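Protein (superoxide dismutase) (Sulfolobus acidocaldarius, PDB 1B06) catalyses the dismutation of superoxide to hydrogen peroxide and oxygen with one iron ion per subunit, protecting the cell from this toxic radical. Local coordinates at residues 3-8 with 51-56; 39-44 with 75-80; 135-140 with 166-171. One frame throughout, in Å; residues are numbered along the deposited sequence.

Contact 1: 3-8 with 51-56; sequences VIQLKR and RLEKLI
Glu-53 holds the N-terminal loop 3-8 to the helical segment 51-56 through both oxygens of its carboxylate, each with a different kind of partner. To the backbone, OE2 takes the N-H of Leu-6 in a nearly straight hydrogen bond, Leu-6 N to Glu-53 OE2 2.9 Å with 168° at the hydrogen, using its anti lone pair, the one turned away from OE1. The side chain reaches that far because CG stands anti to the backbone N (chi1 -166°) and the chain runs on extended. Gln-5 lies alongside it, pointing the same way, and its CA also approaches the bonded oxygen, Gln-5 CA to Glu-53 OE2 3.3 Å.

To a side chain, Arg-8 forms a salt bridge with the other oxygen, a weak bond with Arg-8 NH2 3.2 Å from Glu-53 OE1. The carboxylate comes to the edge of the guanidinium with the two planes 66° apart, so no paired, coplanar arrangement results. A bend at chi2 brings the arginine back toward the helix, where Asp-50 is its stronger partner.

The apolar part lies beside these polar groups. Leu-6, buried, sets CD1 against the helix, near two side chains, 4.3 Å from Ile-56 CD1 and 4.5 Å from Leu-52 CG. Nearer the N terminus, poorly ordered Ile-4 lays its CG2 branch against that of Ile-56, Ile-4 CG2 to Ile-56 CG2 3.8 Å, the two side chains meeting at a slant. A second subunit packs on Ile-4, Leu-6, Leu-52 and Ile-56, making this a tether at a subunit interface.

Chemically, one carboxylate satisfies a backbone amide and shares an arginine with Asp-50; the neighbouring positive charge probably helps to keep Glu-53 ionised, while leucine and isoleucine supply the dry side of the attachment.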
loop_
_atom_site.group_PDB
_atom_site.type_symbol
_atom_site.label_atom_id
_atom_site.label_comp_id
_atom_site.label_asym_id
_atom_site.label_seq_id
_atom_site.Cartn_x
_atom_site.Cartn_y
_atom_site.Cartn_z
ATOM N N VAL A 3 -35.938 -1.860 -8.750
ATOM C CA VAL A 3 -35.818 -0.879 -7.631
ATOM C C VAL A 3 -34.544 -1.140 -6.840
ATOM O O VAL A 3 -34.434 -2.151 -6.147
ATOM C CB VAL A 3 -37.020 -0.978 -6.662
ATOM C CG1 VAL A 3 -37.193 0.337 -5.908
ATOM C CG2 VAL A 3 -38.286 -1.321 -7.431
ATOM N N ILE A 4 -33.590 -0.217 -6.941
ATOM C CA ILE A 4 -32.314 -0.340 -6.241
ATOM C C ILE A 4 -31.747 -1.750 -6.366
ATOM O O ILE A 4 -32.100 -2.649 -5.601
ATOM C CB ILE A 4 -32.450 -0.001 -4.737
ATOM C CG1 ILE A 4 -33.746 0.785 -4.488
ATOM C CG2 ILE A 4 -31.206 0.742 -4.267
ATOM C CD1 ILE A 4 -33.562 2.186 -3.928
ATOM N N GLN A 5 -30.864 -1.938 -7.336
ATOM C CA GLN A 5 -30.259 -3.240 -7.550
ATOM C C GLN A 5 -28.959 -3.141 -8.334
ATOM O O GLN A 5 -28.870 -2.429 -9.334
ATOM C CB GLN A 5 -31.237 -4.147 -8.293
ATOM C CG GLN A 5 -30.680 -5.509 -8.655
ATOM C CD GLN A 5 -31.704 -6.373 -9.361
ATOM O OE1 GLN A 5 -32.337 -7.233 -8.748
ATOM N NE2 GLN A 5 -31.878 -6.142 -10.657
ATOM N N LEU A 6 -27.949 -3.860 -7.861
ATOM C CA LEU A 6 -26.650 -3.884 -8.515
ATOM C C LEU A 6 -26.504 -5.254 -9.170
ATOM O O LEU A 6 -27.061 -6.242 -8.686
ATOM C CB LEU A 6 -25.529 -3.670 -7.489
ATOM C CG LEU A 6 -25.593 -2.417 -6.607
ATOM C CD1 LEU A 6 -24.580 -2.523 -5.480
ATOM C CD2 LEU A 6 -25.314 -1.190 -7.446
ATOM N N LYS A 7 -25.774 -5.312 -10.278
ATOM C CA LYS A 7 -25.563 -6.570 -10.976
ATOM C C LYS A 7 -24.397 -7.326 -10.338
ATOM O O LYS A 7 -23.506 -6.726 -9.739
ATOM C CB LYS A 7 -25.269 -6.307 -12.453
ATOM C CG LYS A 7 -25.068 -7.570 -13.280
ATOM C CD LYS A 7 -26.219 -7.791 -14.254
ATOM C CE LYS A 7 -26.288 -9.244 -14.718
ATOM N NZ LYS A 7 -27.569 -9.555 -15.424
ATOM N N ARG A 8 -24.416 -8.649 -10.452
ATOM C CA ARG A 8 -23.354 -9.467 -9.888
ATOM C C ARG A 8 -22.444 -9.965 -10.994
ATOM O O ARG A 8 -22.786 -9.883 -12.171
ATOM C CB ARG A 8 -23.943 -10.655 -9.133
ATOM C CG ARG A 8 -24.902 -10.259 -8.019
ATOM C CD ARG A 8 -24.184 -9.518 -6.897
ATOM N NE ARG A 8 -25.041 -9.318 -5.731
ATOM C CZ ARG A 8 -26.001 -8.401 -5.657
ATOM N NH1 ARG A 8 -26.229 -7.593 -6.683
ATOM N NH2 ARG A 8 -26.739 -8.297 -4.559
ATOM N N ARG A 51 -23.870 -6.855 0.437
ATOM C CA ARG A 51 -23.812 -5.959 1.586
ATOM C C ARG A 51 -23.915 -4.498 1.162
ATOM O O ARG A 51 -24.640 -3.719 1.780
ATOM C CB ARG A 51 -22.517 -6.176 2.369
ATOM C CG ARG A 51 -22.656 -7.173 3.497
ATOM C CD ARG A 51 -21.337 -7.392 4.210
ATOM N NE ARG A 51 -21.106 -6.418 5.276
ATOM C CZ ARG A 51 -21.836 -6.323 6.387
ATOM N NH1 ARG A 51 -22.857 -7.143 6.588
ATOM N NH2 ARG A 51 -21.533 -5.417 7.311
ATOM N N LEU A 52 -23.191 -4.127 0.112
ATOM C CA LEU A 52 -23.229 -2.751 -0.369
ATOM C C LEU A 52 -24.648 -2.395 -0.816
ATOM O O LEU A 52 -25.134 -1.289 -0.574
ATOM C CB LEU A 52 -22.249 -2.561 -1.535
ATOM C CG LEU A 52 -22.077 -1.123 -2.057
ATOM C CD1 LEU A 52 -21.712 -0.189 -0.903
ATOM C CD2 LEU A 52 -20.993 -1.085 -3.128
ATOM N N GLU A 53 -25.305 -3.341 -1.471
ATOM C CA GLU A 53 -26.664 -3.130 -1.943
ATOM C C GLU A 53 -27.600 -2.885 -0.758
ATOM O O GLU A 53 -28.426 -1.971 -0.783
ATOM C CB GLU A 53 -27.129 -4.352 -2.729
ATOM C CG GLU A 53 -28.374 -4.133 -3.542
ATOM C CD GLU A 53 -28.778 -5.373 -4.304
ATOM O OE1 GLU A 53 -29.155 -6.369 -3.657
ATOM O OE2 GLU A 53 -28.713 -5.355 -5.551
ATOM N N LYS A 54 -27.462 -3.705 0.278
ATOM C CA LYS A 54 -28.288 -3.584 1.478
ATOM C C LYS A 54 -28.072 -2.221 2.117
ATOM O O LYS A 54 -29.019 -1.564 2.556
ATOM C CB LYS A 54 -27.913 -4.666 2.488
ATOM C CG LYS A 54 -28.614 -5.986 2.278
ATOM C CD LYS A 54 -28.393 -6.897 3.477
ATOM C CE LYS A 54 -28.650 -8.356 3.124
ATOM N NZ LYS A 54 -27.400 -9.172 3.180
ATOM N N LEU A 55 -26.808 -1.816 2.169
ATOM C CA LEU A 55 -26.408 -0.540 2.745
ATOM C C LEU A 55 -27.082 0.603 1.995
ATOM O O LEU A 55 -27.616 1.527 2.606
ATOM C CB LEU A 55 -24.885 -0.407 2.665
ATOM C CG LEU A 55 -24.149 0.862 3.087
ATOM C CD1 LEU A 55 -22.707 0.498 3.380
ATOM C CD2 LEU A 55 -24.201 1.905 1.985
ATOM N N ILE A 56 -27.062 0.527 0.669
ATOM C CA ILE A 56 -27.670 1.553 -0.161
ATOM C C ILE A 56 -29.188 1.613 0.041
ATOM O O ILE A 56 -29.768 2.695 0.109
ATOM C CB ILE A 56 -27.354 1.306 -1.651
ATOM C CG1 ILE A 56 -25.851 1.478 -1.893
ATOM C CG2 ILE A 56 -28.156 2.266 -2.524
ATOM C CD1 ILE A 56 -25.401 1.116 -3.293
#

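Contact 2: 39-44 with 75-80; sequences KGYVNG and TFNING
Tyr-41 carries most of this contact, its ring meeting Gly-80 over one face and Phe-76 at its edge. Here helices 27-57 and 67-89 cross, the axes of the two short segments approaching to 8.0 Å at 134° between their directions. Tyr-41 has CG beside its backbone N (chi1 -66°), which lays the ring against the second helix. Gly-80 CA makes a CH-pi contact, 4.2 Å from the centroid of the Tyr-41 ring. In the plane of that ring, Asn-77 OD1 lies at the edge, 3.7 Å from Tyr-41 CD1. The edge of the tyrosine also points at the face of Phe-76 in an offset T-shaped pair with planes 84° apart, Tyr-41 CE1 reaching to 3.9 Å from Phe-76 CZ. At the far end of the ring, Tyr-41 OH is hydrogen-bonded to His-155.

One turn on, Gly-44 packs against the amide of Asn-77, with Gly-44 C 3.9 Å from Asn-77 CG. A CB on Gly-44 would collide with Asn-77, and one on Gly-80 with the tyrosine ring, so the two glycines permit the close crossing. The ND2 of Asn-77 turns back to Gly-73 O in its own helix.

The contact is therefore made by van der Waals and aromatic forces, which, with the hydrogen bond to His-155, probably help to hold the Tyr-41 ring beside iron ligands His-84 and His-174, while Gly-80 O accepts from His-84 ND1 and probably helps to orient that ligand.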
loop_
_atom_site.group_PDB
_atom_site.type_symbol
_atom_site.label_atom_id
_atom_site.label_comp_id
_atom_site.label_asym_id
_atom_site.label_seq_id
_atom_site.Cartn_x
_atom_site.Cartn_y
_atom_site.Cartn_z
ATOM N N LYS A 39 -12.592 -18.561 -8.866
ATOM C CA LYS A 39 -13.973 -18.713 -8.430
ATOM C C LYS A 39 -14.189 -17.984 -7.109
ATOM O O LYS A 39 -15.223 -17.369 -6.883
ATOM C CB LYS A 39 -14.304 -20.194 -8.249
ATOM C CG LYS A 39 -15.685 -20.454 -7.676
ATOM C CD LYS A 39 -16.535 -21.266 -8.646
ATOM C CE LYS A 39 -16.691 -22.727 -8.197
ATOM N NZ LYS A 39 -15.720 -23.133 -7.132
ATOM N N GLY A 40 -13.199 -18.065 -6.233
ATOM C CA GLY A 40 -13.307 -17.418 -4.941
ATOM C C GLY A 40 -13.397 -15.906 -5.014
ATOM O O GLY A 40 -14.055 -15.281 -4.182
ATOM N N TYR A 41 -12.736 -15.309 -6.001
ATOM C CA TYR A 41 -12.760 -13.857 -6.151
ATOM C C TYR A 41 -14.133 -13.406 -6.620
ATOM O O TYR A 41 -14.606 -12.343 -6.238
ATOM C CB TYR A 41 -11.687 -13.398 -7.146
ATOM C CG TYR A 41 -10.255 -13.635 -6.685
ATOM C CD1 TYR A 41 -9.829 -13.247 -5.409
ATOM C CD2 TYR A 41 -9.327 -14.258 -7.524
ATOM C CE1 TYR A 41 -8.515 -13.478 -4.983
ATOM C CE2 TYR A 41 -8.012 -14.493 -7.106
ATOM C CZ TYR A 41 -7.615 -14.103 -5.839
ATOM O OH TYR A 41 -6.324 -14.354 -5.432
ATOM N N VAL A 42 -14.771 -14.218 -7.455
ATOM C CA VAL A 42 -16.096 -13.893 -7.959
ATOM C C VAL A 42 -17.090 -13.997 -6.810
ATOM O O VAL A 42 -17.954 -13.139 -6.648
ATOM C CB VAL A 42 -16.514 -14.860 -9.081
ATOM C CG1 VAL A 42 -17.978 -14.653 -9.432
ATOM C CG2 VAL A 42 -15.641 -14.636 -10.304
ATOM N N ASN A 43 -16.959 -15.047 -6.005
ATOM C CA ASN A 43 -17.849 -15.241 -4.870
ATOM C C ASN A 43 -17.642 -14.128 -3.846
ATOM O O ASN A 43 -18.605 -13.593 -3.295
ATOM C CB ASN A 43 -17.595 -16.597 -4.202
ATOM C CG ASN A 43 -18.172 -17.765 -4.994
ATOM O OD1 ASN A 43 -17.752 -18.909 -4.818
ATOM N ND2 ASN A 43 -19.134 -17.481 -5.870
ATOM N N GLY A 44 -16.381 -13.787 -3.590
ATOM C CA GLY A 44 -16.076 -12.740 -2.629
ATOM C C GLY A 44 -16.629 -11.392 -3.053
ATOM O O GLY A 44 -17.170 -10.641 -2.244
ATOM N N THR A 75 -12.073 -3.855 -4.224
ATOM C CA THR A 75 -10.970 -3.692 -5.191
ATOM C C THR A 75 -10.174 -4.971 -5.232
ATOM O O THR A 75 -9.694 -5.377 -6.281
ATOM C CB THR A 75 -9.912 -2.611 -4.843
ATOM O OG1 THR A 75 -10.078 -2.145 -3.503
ATOM C CG2 THR A 75 -9.986 -1.494 -5.819
ATOM N N PHE A 76 -10.008 -5.575 -4.064
ATOM C CA PHE A 76 -9.273 -6.816 -3.951
ATOM C C PHE A 76 -9.922 -7.895 -4.815
ATOM O O PHE A 76 -9.297 -8.442 -5.730
ATOM C CB PHE A 76 -9.237 -7.272 -2.492
ATOM C CG PHE A 76 -8.588 -8.607 -2.303
ATOM C CD1 PHE A 76 -7.242 -8.787 -2.613
ATOM C CD2 PHE A 76 -9.327 -9.702 -1.874
ATOM C CE1 PHE A 76 -6.640 -10.045 -2.506
ATOM C CE2 PHE A 76 -8.736 -10.967 -1.762
ATOM C CZ PHE A 76 -7.391 -11.137 -2.081
ATOM N N ASN A 77 -11.188 -8.180 -4.536
ATOM C CA ASN A 77 -11.917 -9.210 -5.262
ATOM C C ASN A 77 -12.260 -8.911 -6.718
ATOM O O ASN A 77 -12.092 -9.772 -7.576
ATOM C CB ASN A 77 -13.187 -9.567 -4.497
ATOM C CG ASN A 77 -12.903 -10.426 -3.285
ATOM O OD1 ASN A 77 -12.425 -11.547 -3.413
ATOM N ND2 ASN A 77 -13.190 -9.902 -2.104
ATOM N N ILE A 78 -12.741 -7.706 -7.008
ATOM C CA ILE A 78 -13.100 -7.376 -8.383
ATOM C C ILE A 78 -11.876 -7.407 -9.298
ATOM O O ILE A 78 -11.947 -7.893 -10.429
ATOM C CB ILE A 78 -13.783 -5.992 -8.473
ATOM C CG1 ILE A 78 -15.067 -5.998 -7.635
ATOM C CG2 ILE A 78 -14.117 -5.667 -9.928
ATOM C CD1 ILE A 78 -15.896 -4.724 -7.745
ATOM N N ASN A 79 -10.758 -6.880 -8.810
ATOM C CA ASN A 79 -9.525 -6.879 -9.588
ATOM C C ASN A 79 -9.034 -8.322 -9.719
ATOM O O ASN A 79 -8.555 -8.728 -10.776
ATOM C CB ASN A 79 -8.456 -6.017 -8.904
ATOM C CG ASN A 79 -8.484 -4.567 -9.377
ATOM O OD1 ASN A 79 -8.390 -4.292 -10.573
ATOM N ND2 ASN A 79 -8.613 -3.632 -8.433
ATOM N N GLY A 80 -9.162 -9.095 -8.645
ATOM C CA GLY A 80 -8.732 -10.480 -8.689
ATOM C C GLY A 80 -9.445 -11.236 -9.799
ATOM O O GLY A 80 -8.843 -12.029 -10.524
#

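Contact 3: 135-140 with 166-171; sequences WTVLYY and ILIVDE. With FE (Fe (III) ion), chain G.
Asp-170 binds the iron through OD2, 1.9 Å from the metal, and lies stacked on the indole of Trp-135. His-33, His-84, His-174 and a water complete the iron's coordination. The carboxylate and ring planes are only 10° apart, with Asp-170 OD1 over the centre of the ring, 3.8 Å above its plane. Asp-170 CB adds a CH-pi contact over the six-membered ring of Trp-135, 3.9 Å from its centroid. With CG anti to the backbone N (chi1 -171°), the aspartate extends toward the metal; its OD1 is taken by Phe-172 N.

Around this first shell, Trp-135 is itself fixed. Its NE1 donates to His-155, its edge-to-face partner is His-84, and Ile-168 CD1 closes on it, 3.4 Å from Trp-135 CE3. Were the indole replaced by an alanine here, the face of the carboxylate would probably lose its cover, a gap would open beside Ile-168 CD1, and His-155 ND1 would be left without its NE1 donor.

Farther out, the antiparallel ladder sets the register. Thr-136 and Val-169 form a hydrogen-bonded pair, Thr-136 N to Val-169 O 3.2 Å and Val-169 N to Thr-136 O 3.1 Å, flanked by the non-hydrogen-bonded pairs Trp-135/Asp-170 and Val-137/Ile-168. At the far end Ile-166 and Leu-167 both face Leu-138 in a classic beta bulge, Ile-166 N donating to Leu-138 O at 2.8 Å. On the face opposite the tryptophan, Thr-136 OG1 donates to Glu-171 OE2 at 2.6 Å, while Glu-171 OE1 pairs with Arg-184.

Strand 134-140 is the middle of the three-stranded antiparallel sheet, with 147-153 along its other edge. Helices 116-129 and 184-191 pack on the side of Thr-136 and Val-169, and the iron lies on the side of Trp-135 and Asp-170.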
loop_
_atom_site.group_PDB
_atom_site.type_symbol
_atom_site.label_atom_id
_atom_site.label_comp_id
_atom_site.label_asym_id
_atom_site.label_seq_id
_atom_site.Cartn_x
_atom_site.Cartn_y
_atom_site.Cartn_z
ATOM N N TRP A 135 1.357 -8.848 -10.053
ATOM C CA TRP A 135 1.366 -9.087 -11.493
ATOM C C TRP A 135 2.284 -8.096 -12.192
ATOM O O TRP A 135 2.623 -7.054 -11.631
ATOM C CB TRP A 135 -0.028 -8.872 -12.095
ATOM C CG TRP A 135 -1.167 -9.523 -11.394
ATOM C CD1 TRP A 135 -1.653 -9.226 -10.152
ATOM C CD2 TRP A 135 -2.008 -10.558 -11.921
ATOM N NE1 TRP A 135 -2.747 -10.014 -9.873
ATOM C CE2 TRP A 135 -2.987 -10.839 -10.941
ATOM C CE3 TRP A 135 -2.030 -11.274 -13.125
ATOM C CZ2 TRP A 135 -3.979 -11.809 -11.130
ATOM C CZ3 TRP A 135 -3.017 -12.238 -13.313
ATOM C CH2 TRP A 135 -3.978 -12.495 -12.319
ATOM N N THR A 136 2.692 -8.427 -13.415
ATOM C CA THR A 136 3.482 -7.501 -14.217
ATOM C C THR A 136 2.606 -7.342 -15.443
ATOM O O THR A 136 2.189 -8.324 -16.062
ATOM C CB THR A 136 4.866 -8.031 -14.600
ATOM O OG1 THR A 136 5.673 -8.137 -13.421
ATOM C CG2 THR A 136 5.549 -7.051 -15.546
ATOM N N VAL A 137 2.301 -6.098 -15.771
ATOM C CA VAL A 137 1.403 -5.800 -16.870
ATOM C C VAL A 137 1.997 -4.865 -17.906
ATOM O O VAL A 137 2.930 -4.116 -17.621
ATOM C CB VAL A 137 0.116 -5.139 -16.308
ATOM C CG1 VAL A 137 -0.928 -5.020 -17.380
ATOM C CG2 VAL A 137 -0.418 -5.953 -15.140
ATOM N N LEU A 138 1.452 -4.928 -19.115
ATOM C CA LEU A 138 1.861 -4.039 -20.191
ATOM C C LEU A 138 0.587 -3.307 -20.598
ATOM O O LEU A 138 -0.358 -3.927 -21.097
ATOM C CB LEU A 138 2.412 -4.811 -21.390
ATOM C CG LEU A 138 2.872 -3.864 -22.504
ATOM C CD1 LEU A 138 4.124 -3.133 -22.046
ATOM C CD2 LEU A 138 3.146 -4.630 -23.784
ATOM N N TYR A 139 0.551 -2.000 -20.351
ATOM C CA TYR A 139 -0.610 -1.187 -20.694
ATOM C C TYR A 139 -0.339 -0.466 -21.996
ATOM O O TYR A 139 0.804 -0.334 -22.422
ATOM C CB TYR A 139 -0.870 -0.087 -19.651
ATOM C CG TYR A 139 -1.126 -0.529 -18.233
ATOM C CD1 TYR A 139 -2.356 -1.069 -17.861
ATOM C CD2 TYR A 139 -0.149 -0.366 -17.249
ATOM C CE1 TYR A 139 -2.612 -1.438 -16.539
ATOM C CE2 TYR A 139 -0.391 -0.728 -15.927
ATOM C CZ TYR A 139 -1.624 -1.264 -15.578
ATOM O OH TYR A 139 -1.864 -1.626 -14.274
ATOM N N TYR A 140 -1.402 0.007 -22.628
ATOM C CA TYR A 140 -1.241 0.796 -23.829
ATOM C C TYR A 140 -1.786 2.159 -23.434
ATOM O O TYR A 140 -2.954 2.273 -23.065
ATOM C CB TYR A 140 -2.055 0.255 -24.996
ATOM C CG TYR A 140 -2.077 1.241 -26.137
ATOM C CD1 TYR A 140 -0.887 1.661 -26.733
ATOM C CD2 TYR A 140 -3.275 1.793 -26.594
ATOM C CE1 TYR A 140 -0.886 2.606 -27.752
ATOM C CE2 TYR A 140 -3.286 2.740 -27.616
ATOM C CZ TYR A 140 -2.085 3.143 -28.189
ATOM O OH TYR A 140 -2.078 4.084 -29.196
ATOM N N ILE A 166 -2.662 -5.126 -22.133
ATOM C CA ILE A 166 -2.328 -5.784 -23.398
ATOM C C ILE A 166 -1.667 -7.146 -23.154
ATOM O O ILE A 166 -1.951 -8.121 -23.854
ATOM C CB ILE A 166 -1.359 -4.920 -24.246
ATOM C CG1 ILE A 166 -2.005 -3.576 -24.586
ATOM C CG2 ILE A 166 -0.982 -5.655 -25.525
ATOM C CD1 ILE A 166 -3.318 -3.699 -25.343
ATOM N N LEU A 167 -0.784 -7.192 -22.157
ATOM C CA LEU A 167 -0.052 -8.404 -21.790
ATOM C C LEU A 167 -0.009 -8.496 -20.267
ATOM O O LEU A 167 0.110 -7.481 -19.586
ATOM C CB LEU A 167 1.373 -8.341 -22.355
ATOM C CG LEU A 167 2.263 -9.583 -22.218
ATOM C CD1 LEU A 167 1.715 -10.712 -23.071
ATOM C CD2 LEU A 167 3.686 -9.240 -22.646
ATOM N N ILE A 168 -0.095 -9.706 -19.724
ATOM C CA ILE A 168 -0.089 -9.852 -18.275
ATOM C C ILE A 168 0.404 -11.201 -17.761
ATOM O O ILE A 168 0.138 -12.242 -18.359
ATOM C CB ILE A 168 -1.507 -9.615 -17.718
ATOM C CG1 ILE A 168 -1.489 -9.641 -16.189
ATOM C CG2 ILE A 168 -2.454 -10.670 -18.267
ATOM C CD1 ILE A 168 -2.678 -8.950 -15.561
ATOM N N VAL A 169 1.119 -11.170 -16.640
ATOM C CA VAL A 169 1.631 -12.384 -16.007
ATOM C C VAL A 169 1.276 -12.371 -14.536
ATOM O O VAL A 169 1.563 -11.398 -13.835
ATOM C CB VAL A 169 3.165 -12.497 -16.041
ATOM C CG1 VAL A 169 3.551 -13.941 -16.226
ATOM C CG2 VAL A 169 3.746 -11.615 -17.105
ATOM N N ASP A 170 0.671 -13.456 -14.069
ATOM C CA ASP A 170 0.298 -13.587 -12.668
ATOM C C ASP A 170 1.557 -13.982 -11.917
ATOM O O ASP A 170 2.238 -14.931 -12.311
ATOM C CB ASP A 170 -0.764 -14.679 -12.504
ATOM C CG ASP A 170 -1.360 -14.723 -11.107
ATOM O OD1 ASP A 170 -0.850 -14.040 -10.186
ATOM O OD2 ASP A 170 -2.353 -15.455 -10.930
ATOM N N GLU A 171 1.872 -13.263 -10.843
ATOM C CA GLU A 171 3.066 -13.572 -10.069
ATOM C C GLU A 171 2.780 -13.896 -8.610
ATOM O O GLU A 171 3.676 -13.845 -7.764
ATOM C CB GLU A 171 4.080 -12.432 -10.178
ATOM C CG GLU A 171 4.895 -12.475 -11.471
ATOM C CD GLU A 171 6.019 -11.460 -11.483
ATOM O OE1 GLU A 171 7.087 -11.730 -10.885
ATOM O OE2 GLU A 171 5.835 -10.387 -12.090
HETATM FE FE FE G . -3.606 -15.973 -9.654
HETATM O O HOH W 1 -3.380 -14.114 -8.753
#

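How the contacts relate
From the N terminus, contact 1 closes the first long loop as the last turns of helix 27-57 come back against residues 3-8. Contact 2 begins within that loop, at 39-44, and ends beyond it at 75-80, so the two cross; both use helix 27-57, with centres about 17 Å apart, and both touch the second subunit. Contact 1 thus ties the N-terminal tail to the helical hairpin, and contact 2 pairs the hairpin's two helices. Contact 3 follows in series, joining two strands of the C-terminal domain. Its nearest atoms lie about 5 Å from those of contact 2, and the iron site, with ligands from both domains, bridges them.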